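Local atomic coordinates of histidine--tRNA ligase (Staphylococcus aureus, PDB entry 1QE0), a protein that joins L-histidine to tRNA(His) at the cost of ATP, releasing AMP and diphosphate, as a homodimeric class II aminoacyl-tRNA synthetase. Residues A[103-108]-A[125-130]; A[157-162]-A[267-272]; A[332-337]-A[347-352]; A[382-387]-A[394-399]. All coordinates share one frame; numbering follows the deposited sequence.

Contact 1 (A[103-108]-A[125-130]); sequences KLYYNG and NQFGVE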
loop_
_atom_site.group_PDB
_atom_site.type_symbol
_atom_site.label_atom_id
_atom_site.label_comp_id
_atom_site.label_asym_id
_atom_site.label_seq_id
_atom_site.Cartn_x
_atom_site.Cartn_y
_atom_site.Cartn_z
ATOM N N LYS A 103 -6.487 2.331 -16.917
ATOM C CA LYS A 103 -6.202 3.266 -15.847
ATOM C C LYS A 103 -5.668 2.483 -14.660
ATOM O O LYS A 103 -6.462 1.922 -13.902
ATOM C CB LYS A 103 -7.500 3.949 -15.486
ATOM C CG LYS A 103 -8.011 4.846 -16.603
ATOM C CD LYS A 103 -9.429 5.319 -16.368
ATOM C CE LYS A 103 -9.498 6.585 -15.583
ATOM N NZ LYS A 103 -10.893 7.091 -15.677
ATOM N N LEU A 104 -4.346 2.460 -14.480
ATOM C CA LEU A 104 -3.688 1.697 -13.410
ATOM C C LEU A 104 -2.838 2.551 -12.453
ATOM O O LEU A 104 -2.270 3.569 -12.868
ATOM C CB LEU A 104 -2.723 0.703 -14.052
ATOM C CG LEU A 104 -3.107 -0.454 -14.975
ATOM C CD1 LEU A 104 -1.835 -0.979 -15.657
ATOM C CD2 LEU A 104 -3.796 -1.551 -14.223
ATOM N N TYR A 105 -2.691 2.106 -11.207
ATOM C CA TYR A 105 -1.860 2.812 -10.239
ATOM C C TYR A 105 -1.037 1.838 -9.432
ATOM O O TYR A 105 -1.342 0.637 -9.381
ATOM C CB TYR A 105 -2.684 3.699 -9.300
ATOM C CG TYR A 105 -3.311 3.043 -8.085
ATOM C CD1 TYR A 105 -2.629 2.923 -6.883
ATOM C CD2 TYR A 105 -4.617 2.612 -8.129
ATOM C CE1 TYR A 105 -3.245 2.397 -5.767
ATOM C CE2 TYR A 105 -5.242 2.075 -7.022
ATOM C CZ TYR A 105 -4.566 1.971 -5.854
ATOM O OH TYR A 105 -5.255 1.444 -4.782
ATOM N N TYR A 106 0.040 2.337 -8.834
ATOM C CA TYR A 106 0.909 1.488 -8.034
ATOM C C TYR A 106 1.414 2.261 -6.854
ATOM O O TYR A 106 1.177 3.455 -6.754
ATOM C CB TYR A 106 2.059 0.955 -8.870
ATOM C CG TYR A 106 2.927 2.003 -9.466
ATOM C CD1 TYR A 106 2.830 2.322 -10.818
ATOM C CD2 TYR A 106 3.834 2.703 -8.682
ATOM C CE1 TYR A 106 3.615 3.325 -11.372
ATOM C CE2 TYR A 106 4.627 3.711 -9.223
ATOM C CZ TYR A 106 4.511 4.021 -10.560
ATOM O OH TYR A 106 5.273 5.043 -11.066
ATOM N N ASN A 107 2.094 1.577 -5.953
ATOM C CA ASN A 107 2.643 2.202 -4.751
ATOM C C ASN A 107 3.574 1.174 -4.089
ATOM O O ASN A 107 3.104 0.138 -3.623
ATOM C CB ASN A 107 1.486 2.552 -3.801
ATOM C CG ASN A 107 1.936 3.320 -2.556
ATOM O OD1 ASN A 107 3.102 3.334 -2.179
ATOM N ND2 ASN A 107 0.991 3.958 -1.913
ATOM N N GLY A 108 4.881 1.418 -4.093
ATOM C CA GLY A 108 5.787 0.478 -3.467
ATOM C C GLY A 108 7.198 0.999 -3.496
ATOM O O GLY A 108 7.450 2.074 -4.020
ATOM N N ASN A 125 9.942 5.003 -1.564
ATOM C CA ASN A 125 8.618 4.530 -1.924
ATOM C C ASN A 125 7.830 5.450 -2.823
ATOM O O ASN A 125 7.194 6.381 -2.329
ATOM C CB ASN A 125 7.793 4.290 -0.657
ATOM C CG ASN A 125 7.829 2.849 -0.177
ATOM O OD1 ASN A 125 8.875 2.192 -0.146
ATOM N ND2 ASN A 125 6.680 2.359 0.226
ATOM N N GLN A 126 7.788 5.147 -4.116
ATOM C CA GLN A 126 7.022 5.976 -5.041
ATOM C C GLN A 126 5.645 5.399 -5.377
ATOM O O GLN A 126 5.433 4.173 -5.395
ATOM C CB GLN A 126 7.821 6.315 -6.322
ATOM C CG GLN A 126 7.774 5.289 -7.455
ATOM C CD GLN A 126 8.392 5.792 -8.780
ATOM O OE1 GLN A 126 8.193 5.177 -9.845
ATOM N NE2 GLN A 126 9.133 6.908 -8.719
ATOM N N PHE A 127 4.701 6.310 -5.562
ATOM C CA PHE A 127 3.314 6.001 -5.903
ATOM C C PHE A 127 3.126 6.615 -7.284
ATOM O O PHE A 127 3.755 7.622 -7.578
ATOM C CB PHE A 127 2.386 6.693 -4.889
ATOM C CG PHE A 127 0.919 6.619 -5.241
ATOM C CD1 PHE A 127 0.094 5.639 -4.676
ATOM C CD2 PHE A 127 0.356 7.534 -6.130
ATOM C CE1 PHE A 127 -1.263 5.574 -5.003
ATOM C CE2 PHE A 127 -1.002 7.480 -6.460
ATOM C CZ PHE A 127 -1.804 6.501 -5.895
ATOM N N GLY A 128 2.305 6.017 -8.137
ATOM C CA GLY A 128 2.080 6.575 -9.468
ATOM C C GLY A 128 0.854 6.035 -10.211
ATOM O O GLY A 128 0.268 5.014 -9.799
ATOM N N VAL A 129 0.398 6.752 -11.238
ATOM C CA VAL A 129 -0.722 6.289 -12.052
ATOM C C VAL A 129 -0.319 6.336 -13.508
ATOM O O VAL A 129 0.569 7.083 -13.883
ATOM C CB VAL A 129 -2.006 7.111 -11.906
ATOM C CG1 VAL A 129 -2.177 7.532 -10.505
ATOM C CG2 VAL A 129 -2.059 8.266 -12.915
ATOM N N GLU A 130 -0.986 5.533 -14.324
ATOM C CA GLU A 130 -0.727 5.466 -15.758
ATOM C C GLU A 130 -2.050 5.224 -16.432
ATOM O O GLU A 130 -2.764 4.298 -16.063
ATOM C CB GLU A 130 0.133 4.262 -16.120
ATOM C CG GLU A 130 1.515 4.244 -15.571
ATOM C CD GLU A 130 2.379 5.262 -16.227
ATOM O OE1 GLU A 130 3.344 5.720 -15.570
ATOM O OE2 GLU A 130 2.085 5.599 -17.397
#

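Contact 2 (A[157-162]-A[267-272]); sequences KHLKLV and FELMMD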
loop_
_atom_site.group_PDB
_atom_site.type_symbol
_atom_site.label_atom_id
_atom_site.label_comp_id
_atom_site.label_asym_id
_atom_site.label_seq_id
_atom_site.Cartn_x
_atom_site.Cartn_y
_atom_site.Cartn_z
ATOM N N LYS A 157 -1.392 23.274 1.240
ATOM C CA LYS A 157 -1.975 24.469 0.697
ATOM C C LYS A 157 -1.163 25.396 -0.140
ATOM O O LYS A 157 -1.743 26.248 -0.800
ATOM C CB LYS A 157 -2.604 25.275 1.822
ATOM C CG LYS A 157 -4.116 25.345 1.783
ATOM C CD LYS A 157 -4.602 25.715 3.164
ATOM C CE LYS A 157 -4.422 24.547 4.127
ATOM N NZ LYS A 157 -5.687 23.817 4.166
ATOM N N HIS A 158 0.154 25.325 -0.105
ATOM C CA HIS A 158 0.891 26.277 -0.938
ATOM C C HIS A 158 1.415 25.606 -2.195
ATOM O O HIS A 158 2.595 25.700 -2.556
ATOM C CB HIS A 158 1.950 27.037 -0.110
ATOM C CG HIS A 158 1.348 28.005 0.875
ATOM N ND1 HIS A 158 0.006 28.341 0.875
ATOM C CD2 HIS A 158 1.906 28.739 1.870
ATOM C CE1 HIS A 158 -0.234 29.238 1.816
ATOM N NE2 HIS A 158 0.906 29.495 2.430
ATOM N N LEU A 159 0.483 24.896 -2.833
ATOM C CA LEU A 159 0.721 24.137 -4.061
ATOM C C LEU A 159 0.740 25.061 -5.260
ATOM O O LEU A 159 0.140 26.132 -5.236
ATOM C CB LEU A 159 -0.366 23.066 -4.254
ATOM C CG LEU A 159 -0.180 21.730 -3.548
ATOM C CD1 LEU A 159 1.119 21.746 -2.770
ATOM C CD2 LEU A 159 -1.379 21.461 -2.664
ATOM N N LYS A 160 1.361 24.603 -6.333
ATOM C CA LYS A 160 1.485 25.403 -7.533
ATOM C C LYS A 160 1.761 24.466 -8.701
ATOM O O LYS A 160 2.837 23.868 -8.799
ATOM C CB LYS A 160 2.590 26.433 -7.263
ATOM C CG LYS A 160 3.598 26.766 -8.326
ATOM C CD LYS A 160 4.832 27.278 -7.584
ATOM C CE LYS A 160 5.106 28.772 -7.739
ATOM N NZ LYS A 160 4.175 29.694 -7.024
ATOM N N LEU A 161 0.710 24.247 -9.492
ATOM C CA LEU A 161 0.743 23.360 -10.660
ATOM C C LEU A 161 1.359 24.097 -11.840
ATOM O O LEU A 161 0.935 25.175 -12.195
ATOM C CB LEU A 161 -0.682 22.853 -10.981
ATOM C CG LEU A 161 -1.094 21.935 -12.145
ATOM C CD1 LEU A 161 0.067 21.620 -13.035
ATOM C CD2 LEU A 161 -1.699 20.657 -11.632
ATOM N N VAL A 162 2.354 23.479 -12.445
ATOM C CA VAL A 162 3.072 24.032 -13.559
ATOM C C VAL A 162 2.983 23.051 -14.721
ATOM O O VAL A 162 3.345 21.882 -14.582
ATOM C CB VAL A 162 4.521 24.231 -13.156
ATOM C CG1 VAL A 162 5.313 24.800 -14.284
ATOM C CG2 VAL A 162 4.594 25.116 -11.933
ATOM N N PHE A 267 3.835 18.337 -16.712
ATOM C CA PHE A 267 3.501 19.111 -15.544
ATOM C C PHE A 267 4.348 18.743 -14.344
ATOM O O PHE A 267 5.057 17.729 -14.349
ATOM C CB PHE A 267 2.009 19.012 -15.218
ATOM C CG PHE A 267 1.611 17.714 -14.598
ATOM C CD1 PHE A 267 1.340 16.604 -15.395
ATOM C CD2 PHE A 267 1.563 17.582 -13.203
ATOM C CE1 PHE A 267 1.030 15.376 -14.819
ATOM C CE2 PHE A 267 1.252 16.352 -12.608
ATOM C CZ PHE A 267 0.990 15.252 -13.420
ATOM N N GLU A 268 4.258 19.590 -13.321
ATOM C CA GLU A 268 4.988 19.430 -12.091
ATOM C C GLU A 268 4.154 20.149 -11.071
ATOM O O GLU A 268 3.626 21.215 -11.380
ATOM C CB GLU A 268 6.323 20.101 -12.227
ATOM C CG GLU A 268 7.415 19.121 -12.023
ATOM C CD GLU A 268 8.784 19.701 -12.258
ATOM O OE1 GLU A 268 9.611 18.980 -12.864
ATOM O OE2 GLU A 268 9.039 20.854 -11.832
ATOM N N LEU A 269 3.909 19.516 -9.922
ATOM C CA LEU A 269 3.118 20.130 -8.858
ATOM C C LEU A 269 4.181 20.611 -7.914
ATOM O O LEU A 269 5.151 19.883 -7.639
ATOM C CB LEU A 269 2.246 19.115 -8.120
ATOM C CG LEU A 269 0.905 19.629 -7.570
ATOM C CD1 LEU A 269 0.297 18.683 -6.614
ATOM C CD2 LEU A 269 1.061 20.920 -6.886
ATOM N N MET A 270 4.067 21.849 -7.458
ATOM C CA MET A 270 5.080 22.318 -6.544
ATOM C C MET A 270 4.567 22.988 -5.292
ATOM O O MET A 270 3.417 23.428 -5.206
ATOM C CB MET A 270 6.180 23.131 -7.250
ATOM C CG MET A 270 5.986 23.347 -8.740
ATOM S SD MET A 270 7.538 23.738 -9.546
ATOM C CE MET A 270 8.398 22.231 -9.283
ATOM N N MET A 271 5.410 22.867 -4.276
ATOM C CA MET A 271 5.179 23.362 -2.941
ATOM C C MET A 271 6.109 24.505 -2.683
ATOM O O MET A 271 7.335 24.410 -2.875
ATOM C CB MET A 271 5.469 22.223 -1.947
ATOM C CG MET A 271 5.853 22.592 -0.504
ATOM S SD MET A 271 4.476 22.550 0.679
ATOM C CE MET A 271 3.321 21.529 -0.148
ATOM N N ASP A 272 5.494 25.609 -2.313
ATOM C CA ASP A 272 6.224 26.799 -1.963
ATOM C C ASP A 272 6.375 26.661 -0.451
ATOM O O ASP A 272 5.376 26.717 0.288
ATOM C CB ASP A 272 5.391 28.056 -2.270
ATOM C CG ASP A 272 5.225 28.316 -3.756
ATOM O OD1 ASP A 272 4.089 28.665 -4.171
ATOM O OD2 ASP A 272 6.235 28.203 -4.491
#

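Contact 3 (A[332-337]-A[347-352]); sequences LFIVTM and KLLNHL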
loop_
_atom_site.group_PDB
_atom_site.type_symbol
_atom_site.label_atom_id
_atom_site.label_comp_id
_atom_site.label_asym_id
_atom_site.label_seq_id
_atom_site.Cartn_x
_atom_site.Cartn_y
_atom_site.Cartn_z
ATOM N N LEU A 332 -9.030 0.232 25.818
ATOM C CA LEU A 332 -9.161 -0.204 27.192
ATOM C C LEU A 332 -7.952 -0.949 27.657
ATOM O O LEU A 332 -7.555 -1.909 26.997
ATOM C CB LEU A 332 -10.305 -1.204 27.275
ATOM C CG LEU A 332 -11.090 -1.398 28.575
ATOM C CD1 LEU A 332 -11.628 -2.813 28.599
ATOM C CD2 LEU A 332 -10.252 -1.123 29.816
ATOM N N PHE A 333 -7.362 -0.528 28.776
ATOM C CA PHE A 333 -6.246 -1.281 29.316
ATOM C C PHE A 333 -6.731 -1.948 30.612
ATOM O O PHE A 333 -7.370 -1.295 31.463
ATOM C CB PHE A 333 -5.007 -0.438 29.531
ATOM C CG PHE A 333 -3.774 -1.261 29.840
ATOM C CD1 PHE A 333 -2.966 -1.706 28.825
ATOM C CD2 PHE A 333 -3.434 -1.586 31.154
ATOM C CE1 PHE A 333 -1.842 -2.454 29.100
ATOM C CE2 PHE A 333 -2.296 -2.343 31.437
ATOM C CZ PHE A 333 -1.497 -2.777 30.410
ATOM N N ILE A 334 -6.526 -3.264 30.696
ATOM C CA ILE A 334 -6.957 -4.061 31.842
ATOM C C ILE A 334 -5.855 -4.267 32.880
ATOM O O ILE A 334 -4.801 -4.847 32.574
ATOM C CB ILE A 334 -7.498 -5.414 31.359
ATOM C CG1 ILE A 334 -8.715 -5.179 30.457
ATOM C CG2 ILE A 334 -7.893 -6.281 32.511
ATOM C CD1 ILE A 334 -9.154 -6.406 29.723
ATOM N N VAL A 335 -6.107 -3.717 34.078
ATOM C CA VAL A 335 -5.228 -3.784 35.242
ATOM C C VAL A 335 -5.825 -4.858 36.120
ATOM O O VAL A 335 -6.991 -4.745 36.500
ATOM C CB VAL A 335 -5.294 -2.492 36.028
ATOM C CG1 VAL A 335 -4.479 -2.619 37.318
ATOM C CG2 VAL A 335 -4.830 -1.334 35.163
ATOM N N THR A 336 -5.050 -5.901 36.429
ATOM C CA THR A 336 -5.530 -7.035 37.250
ATOM C C THR A 336 -4.769 -7.260 38.556
ATOM O O THR A 336 -3.560 -6.998 38.643
ATOM C CB THR A 336 -5.478 -8.324 36.461
ATOM O OG1 THR A 336 -4.188 -8.442 35.845
ATOM C CG2 THR A 336 -6.541 -8.324 35.386
ATOM N N MET A 337 -5.478 -7.766 39.563
ATOM C CA MET A 337 -4.883 -8.023 40.873
ATOM C C MET A 337 -4.901 -9.498 41.179
ATOM O O MET A 337 -5.956 -10.079 41.405
ATOM C CB MET A 337 -5.651 -7.283 41.965
ATOM C CG MET A 337 -5.843 -5.810 41.685
ATOM S SD MET A 337 -4.314 -5.100 41.138
ATOM C CE MET A 337 -3.642 -4.632 42.690
ATOM N N LYS A 347 -9.641 -14.188 29.136
ATOM C CA LYS A 347 -10.858 -14.457 28.395
ATOM C C LYS A 347 -11.445 -13.103 27.963
ATOM O O LYS A 347 -11.810 -12.919 26.804
ATOM C CB LYS A 347 -11.886 -15.162 29.274
ATOM C CG LYS A 347 -11.401 -16.368 30.074
ATOM C CD LYS A 347 -12.570 -16.944 30.876
ATOM C CE LYS A 347 -12.114 -17.923 31.923
ATOM N NZ LYS A 347 -11.702 -17.300 33.200
ATOM N N LEU A 348 -11.502 -12.149 28.890
ATOM C CA LEU A 348 -12.032 -10.799 28.625
ATOM C C LEU A 348 -11.417 -10.142 27.387
ATOM O O LEU A 348 -12.118 -9.628 26.529
ATOM C CB LEU A 348 -11.808 -9.889 29.837
ATOM C CG LEU A 348 -12.371 -8.459 29.800
ATOM C CD1 LEU A 348 -13.878 -8.495 29.584
ATOM C CD2 LEU A 348 -12.066 -7.710 31.088
ATOM N N LEU A 349 -10.095 -10.148 27.330
ATOM C CA LEU A 349 -9.319 -9.584 26.238
ATOM C C LEU A 349 -9.709 -10.230 24.926
ATOM O O LEU A 349 -9.900 -9.561 23.920
ATOM C CB LEU A 349 -7.872 -9.885 26.497
ATOM C CG LEU A 349 -6.971 -8.727 26.334
ATOM C CD1 LEU A 349 -7.607 -7.611 26.999
ATOM C CD2 LEU A 349 -5.666 -9.053 27.002
ATOM N N ASN A 350 -9.729 -11.554 24.928
ATOM C CA ASN A 350 -10.091 -12.326 23.761
ATOM C C ASN A 350 -11.486 -11.868 23.347
ATOM O O ASN A 350 -11.777 -11.681 22.166
ATOM C CB ASN A 350 -10.096 -13.789 24.168
ATOM C CG ASN A 350 -10.925 -14.661 23.261
ATOM O OD1 ASN A 350 -10.595 -14.825 22.083
ATOM N ND2 ASN A 350 -11.995 -15.261 23.811
ATOM N N HIS A 351 -12.317 -11.565 24.338
ATOM C CA HIS A 351 -13.692 -11.128 24.087
ATOM C C HIS A 351 -13.770 -9.787 23.398
ATOM O O HIS A 351 -14.424 -9.613 22.375
ATOM C CB HIS A 351 -14.472 -11.030 25.395
ATOM C CG HIS A 351 -15.862 -11.566 25.287
ATOM N ND1 HIS A 351 -16.968 -10.764 25.030
ATOM C CD2 HIS A 351 -16.290 -12.847 25.248
ATOM C CE1 HIS A 351 -18.009 -11.545 24.825
ATOM N NE2 HIS A 351 -17.631 -12.812 24.949
ATOM N N LEU A 352 -13.148 -8.822 24.033
ATOM C CA LEU A 352 -13.135 -7.487 23.527
ATOM C C LEU A 352 -12.537 -7.475 22.134
ATOM O O LEU A 352 -13.171 -6.970 21.234
ATOM C CB LEU A 352 -12.346 -6.593 24.475
ATOM C CG LEU A 352 -12.879 -6.450 25.901
ATOM C CD1 LEU A 352 -11.877 -5.721 26.687
ATOM C CD2 LEU A 352 -14.172 -5.723 25.939
#

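Contact 4 (A[382-387]-A[394-399]); sequences FTIVIG and NKIDVK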
loop_
_atom_site.group_PDB
_atom_site.type_symbol
_atom_site.label_atom_id
_atom_site.label_comp_id
_atom_site.label_asym_id
_atom_site.label_seq_id
_atom_site.Cartn_x
_atom_site.Cartn_y
_atom_site.Cartn_z
ATOM N N PHE A 382 -9.458 4.385 28.287
ATOM C CA PHE A 382 -10.059 3.979 29.553
ATOM C C PHE A 382 -9.227 2.935 30.219
ATOM O O PHE A 382 -8.346 2.357 29.592
ATOM C CB PHE A 382 -11.446 3.420 29.338
ATOM C CG PHE A 382 -12.345 4.373 28.680
ATOM C CD1 PHE A 382 -13.219 5.129 29.424
ATOM C CD2 PHE A 382 -12.253 4.585 27.324
ATOM C CE1 PHE A 382 -13.992 6.104 28.815
ATOM C CE2 PHE A 382 -13.010 5.547 26.710
ATOM C CZ PHE A 382 -13.885 6.314 27.458
ATOM N N THR A 383 -9.559 2.651 31.473
ATOM C CA THR A 383 -8.846 1.677 32.269
ATOM C C THR A 383 -9.820 0.980 33.203
ATOM O O THR A 383 -10.944 1.439 33.406
ATOM C CB THR A 383 -7.744 2.387 33.065
ATOM O OG1 THR A 383 -6.520 2.348 32.331
ATOM C CG2 THR A 383 -7.525 1.785 34.409
ATOM N N ILE A 384 -9.440 -0.218 33.634
ATOM C CA ILE A 384 -10.213 -0.982 34.612
ATOM C C ILE A 384 -9.211 -1.803 35.437
ATOM O O ILE A 384 -8.143 -2.190 34.920
ATOM C CB ILE A 384 -11.280 -1.918 34.001
ATOM C CG1 ILE A 384 -10.642 -2.961 33.131
ATOM C CG2 ILE A 384 -12.330 -1.158 33.267
ATOM C CD1 ILE A 384 -11.637 -3.987 32.722
ATOM N N VAL A 385 -9.505 -1.963 36.736
ATOM C CA VAL A 385 -8.658 -2.731 37.659
ATOM C C VAL A 385 -9.516 -3.869 38.153
ATOM O O VAL A 385 -10.456 -3.623 38.905
ATOM C CB VAL A 385 -8.241 -1.905 38.885
ATOM C CG1 VAL A 385 -7.356 -2.756 39.820
ATOM C CG2 VAL A 385 -7.506 -0.614 38.459
ATOM N N ILE A 386 -9.276 -5.081 37.648
ATOM C CA ILE A 386 -10.053 -6.251 38.043
ATOM C C ILE A 386 -9.318 -6.939 39.159
ATOM O O ILE A 386 -8.142 -7.269 39.027
ATOM C CB ILE A 386 -10.224 -7.276 36.908
ATOM C CG1 ILE A 386 -10.809 -6.633 35.659
ATOM C CG2 ILE A 386 -11.187 -8.359 37.335
ATOM C CD1 ILE A 386 -10.871 -7.576 34.506
ATOM N N GLY A 387 -10.025 -7.131 40.261
ATOM C CA GLY A 387 -9.475 -7.784 41.432
ATOM C C GLY A 387 -10.552 -8.740 41.885
ATOM O O GLY A 387 -11.646 -8.710 41.345
ATOM N N ASN A 394 -19.454 -8.525 40.545
ATOM C CA ASN A 394 -19.737 -8.418 39.111
ATOM C C ASN A 394 -19.988 -6.949 38.777
ATOM O O ASN A 394 -21.029 -6.580 38.240
ATOM C CB ASN A 394 -20.936 -9.271 38.690
ATOM C CG ASN A 394 -21.268 -9.148 37.182
ATOM O OD1 ASN A 394 -20.385 -9.031 36.330
ATOM N ND2 ASN A 394 -22.549 -9.167 36.864
ATOM N N LYS A 395 -19.022 -6.100 39.089
ATOM C CA LYS A 395 -19.162 -4.686 38.813
ATOM C C LYS A 395 -17.805 -4.030 38.958
ATOM O O LYS A 395 -17.083 -4.309 39.920
ATOM C CB LYS A 395 -20.139 -4.057 39.797
ATOM C CG LYS A 395 -19.673 -4.193 41.219
ATOM C CD LYS A 395 -19.364 -2.852 41.827
ATOM C CE LYS A 395 -20.610 -2.217 42.423
ATOM N NZ LYS A 395 -21.676 -2.016 41.442
ATOM N N ILE A 396 -17.435 -3.217 37.968
ATOM C CA ILE A 396 -16.166 -2.484 37.979
ATOM C C ILE A 396 -16.407 -1.022 37.654
ATOM O O ILE A 396 -17.467 -0.637 37.155
ATOM C CB ILE A 396 -15.091 -3.018 36.962
ATOM C CG1 ILE A 396 -15.729 -3.582 35.698
ATOM C CG2 ILE A 396 -14.162 -3.987 37.607
ATOM C CD1 ILE A 396 -16.313 -2.515 34.795
ATOM N N ASP A 397 -15.427 -0.211 38.006
ATOM C CA ASP A 397 -15.473 1.199 37.732
ATOM C C ASP A 397 -14.586 1.380 36.517
ATOM O O ASP A 397 -13.426 0.972 36.515
ATOM C CB ASP A 397 -14.922 2.000 38.924
ATOM C CG ASP A 397 -15.945 2.181 40.040
ATOM O OD1 ASP A 397 -16.248 3.344 40.420
ATOM O OD2 ASP A 397 -16.464 1.156 40.525
ATOM N N VAL A 398 -15.178 1.884 35.453
ATOM C CA VAL A 398 -14.471 2.159 34.216
ATOM C C VAL A 398 -14.029 3.634 34.241
ATOM O O VAL A 398 -14.842 4.541 34.030
ATOM C CB VAL A 398 -15.393 1.908 33.031
ATOM C CG1 VAL A 398 -14.617 2.043 31.728
ATOM C CG2 VAL A 398 -16.031 0.535 33.157
ATOM N N LYS A 399 -12.754 3.871 34.538
ATOM C CA LYS A 399 -12.236 5.227 34.632
ATOM C C LYS A 399 -11.786 5.808 33.308
ATOM O O LYS A 399 -10.902 5.243 32.660
ATOM C CB LYS A 399 -11.056 5.286 35.610
ATOM C CG LYS A 399 -10.387 6.666 35.699
ATOM C CD LYS A 399 -9.039 6.627 36.434
ATOM C CE LYS A 399 -8.281 7.988 36.429
ATOM N NZ LYS A 399 -8.890 9.088 37.280
#

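Contact 1 (A[103-108]-A[125-130])
The Tyr-106 ring lies over Gly-128 on the partner strand. One ring face carries the Gly-128 backbone, with Gly-128 N 3.4 Å from CE2 of Tyr-106. Gly-128 CA adds a CH-pi contact to the same ring, 4.0 Å from its centroid. Gln-126 O sits at the ring edge, in plane. These strands form the antiparallel hairpin known as motif 2 of class II synthetases. Tyr-106 CG stands between its backbone N and carbonyl carbon (chi1 60°), which swings the ring across to the neighbouring strand.

On the other face of the sheet, the Phe-127 ring has Tyr-106 O over one face, 3.2 Å from CD1 of Phe-127. At its edge comes the Asn-107 amide, with ND2 of Asn-107 3.4 Å from CD1 of Phe-127. The amide and ring planes stand almost perpendicular, at 88°. Tyr-105 meets the same ring obliquely, CD1 of Tyr-105 lying 3.5 Å from CE1 of Phe-127, with the planes 34° apart. Tyr-105 CB also touches Val-129 CG1.

Several polar ends find partners elsewhere: Tyr-105 OH with Asp-27, Gln-126 OE1 with Gly-81 N, and Glu-130 OE2 with Tyr-289. Lys-103 NZ forms salt bridges to Glu-142 and to Asp-360 of the second subunit. At one end of the pairing, Leu-104 N gives a nearly straight bond to Glu-130 O at 2.9 Å, and Glu-130 N returns a more bent one to Leu-104 O at 2.8 Å.

Contact 2 (A[157-162]-A[267-272])
Lys-160 pairs with Met-270 and Val-162 with Glu-268 in an antiparallel arrangement, the two short strands running at 154° to each other. Val-162 and Glu-268 exchange backbone bonds in both directions, each at 2.8 Å between the N of one and the O of the other. Met-270 N bonds to Lys-160 O, and the return bond from Lys-160 N to Met-270 O is weak, because it is sharply bent. Asp-272 N extends the pairing to His-158 O.

Beyond the backbone, the side chains split between two faces. On one, Lys-160 bends at its third and fourth torsions and crosses Asp-272 at about a right angle. Its NZ forms a salt bridge to OD1 of Asp-272 at 3.0 Å, on the syn lone pair. Further along this face, Val-162 CG2 lies 3.9 Å from Met-270 CG.

The other face is apolar. Leu-159 and Leu-269 meet obliquely, with CD2 of Leu-269 3.7 Å from CG of Leu-159. The CD1 branch of Leu-159 turns instead to the methyl CE of Met-271, and Leu-161 CD1 meets CB of Phe-267. Helix 137-153 covers part of this face: Met-148 touches Leu-161, Tyr-151 touches Leu-269, and Leu-144 and Val-147 touch Phe-267.

Strand 265-272 also pairs with strand 280-290. The contact therefore belongs to the large, mostly antiparallel sheet, backed by helices, that is characteristic of the class II catalytic domain.

Contact 3 (A[332-337]-A[347-352])
The CD1 methyl of Ile-334 is the main bump of this contact, pushed from the strand toward helix 347-352. It enters a hollow lined by three leucines of the helix. Leu-348 and Leu-349 lie next to each other in sequence, and Leu-352 follows one turn after Leu-348. CD1 of Ile-334 is 3.4 Å from CD1 of Leu-349, 3.5 Å from CD2 of Leu-348 and 4.1 Å from CD1 of Leu-352. The isoleucine reaches in because its CG1 is anti to the carbonyl carbon (chi1 -62°) and CD1 continues the chain outward (chi2 169°). Ile-334 and Leu-349 slide past each other in opposite directions, while Leu-348 comes in obliquely.

Leu-332 makes the second bump. Its CD1 meets CD1 of Leu-352 at 3.5 Å, the two side chains crossing at about a right angle. Leu-352 thus touches both strand residues. The strand and helix run almost exactly antiparallel, their axes 10.4 Å apart.

This is the first strand and helix of a beta-alpha-beta unit in the anticodon-binding domain, completed by strand 359-361. Helix 413-419 adds Leu-414 and Phe-418 against Leu-332, and Val-415 against Leu-352.

No hydrogen bond joins the strand to the helix. All the touching residues are buried and aliphatic, so the fit depends on the shape of methyl groups and their exclusion from water, with no polar pair to set the register.

Contact 4 (A[382-387]-A[394-399])
Thr-383 and Lys-399 form the one hydrogen-bonded antiparallel pair of this contact. Thr-383 N bonds to Lys-399 O and Lys-399 N to Thr-383 O, each at 3.2 Å. Both bonds are clearly bent, with N-H...O angles of 140° and 138°. Phe-382 CA adds a CA-H...O contact to Lys-399 O. Toward Ile-396 the strands spread apart, and side chains take over.

The apolar contacts lie on the side of Ile-384. Its CG2 is 4.1 Å from CG2 of Val-398 and 4.5 Å from CD1 of Ile-396. The other Val-398 branch, CG1, meets Phe-382 CD1 at 4.1 Å, obliquely to the ring. CG2 of Ile-396 also rests by the backbone, 3.9 Å from Val-385 O.

Polar side-chain ends look elsewhere. Lys-399 NZ bonds to Gly-404 O, and Asp-397 OD1 bonds weakly to Thr-408.

Within the anticodon-binding domain, strand 382-386 runs between strands 332-336 and 396-400. Strand 406-409 flanks the latter, and helix 388-393 makes the connection between the paired strands. Helix 338-353 covers Ile-384 and Ile-386 through Leu-348, and helix 413-419 sets Phe-418 edge-to-face against the Phe-382 ring.

Contacts 1 and 2 belong to the same catalytic-domain sheet, about 19 Å apart between centres and without touching. Contact 1 is the more buried and is rich in aromatic rings. Contact 2 is partly exposed and adds a salt bridge on the face opposite its leucines. Contacts 3 and 4 lie in the distant anticodon-binding domain and touch directly. Strands 332-336 and 382-386 are neighbours there, with probable backbone hydrogen bonds between Val-335 and both Ile-384 and Ile-386. Contact 3 is a buried, wholly apolar strand-helix fit. Contact 4 is partly buried, with a short stretch of strand pairing. Contacts 1 and 3 both touch the second subunit, contact 1 through a salt bridge.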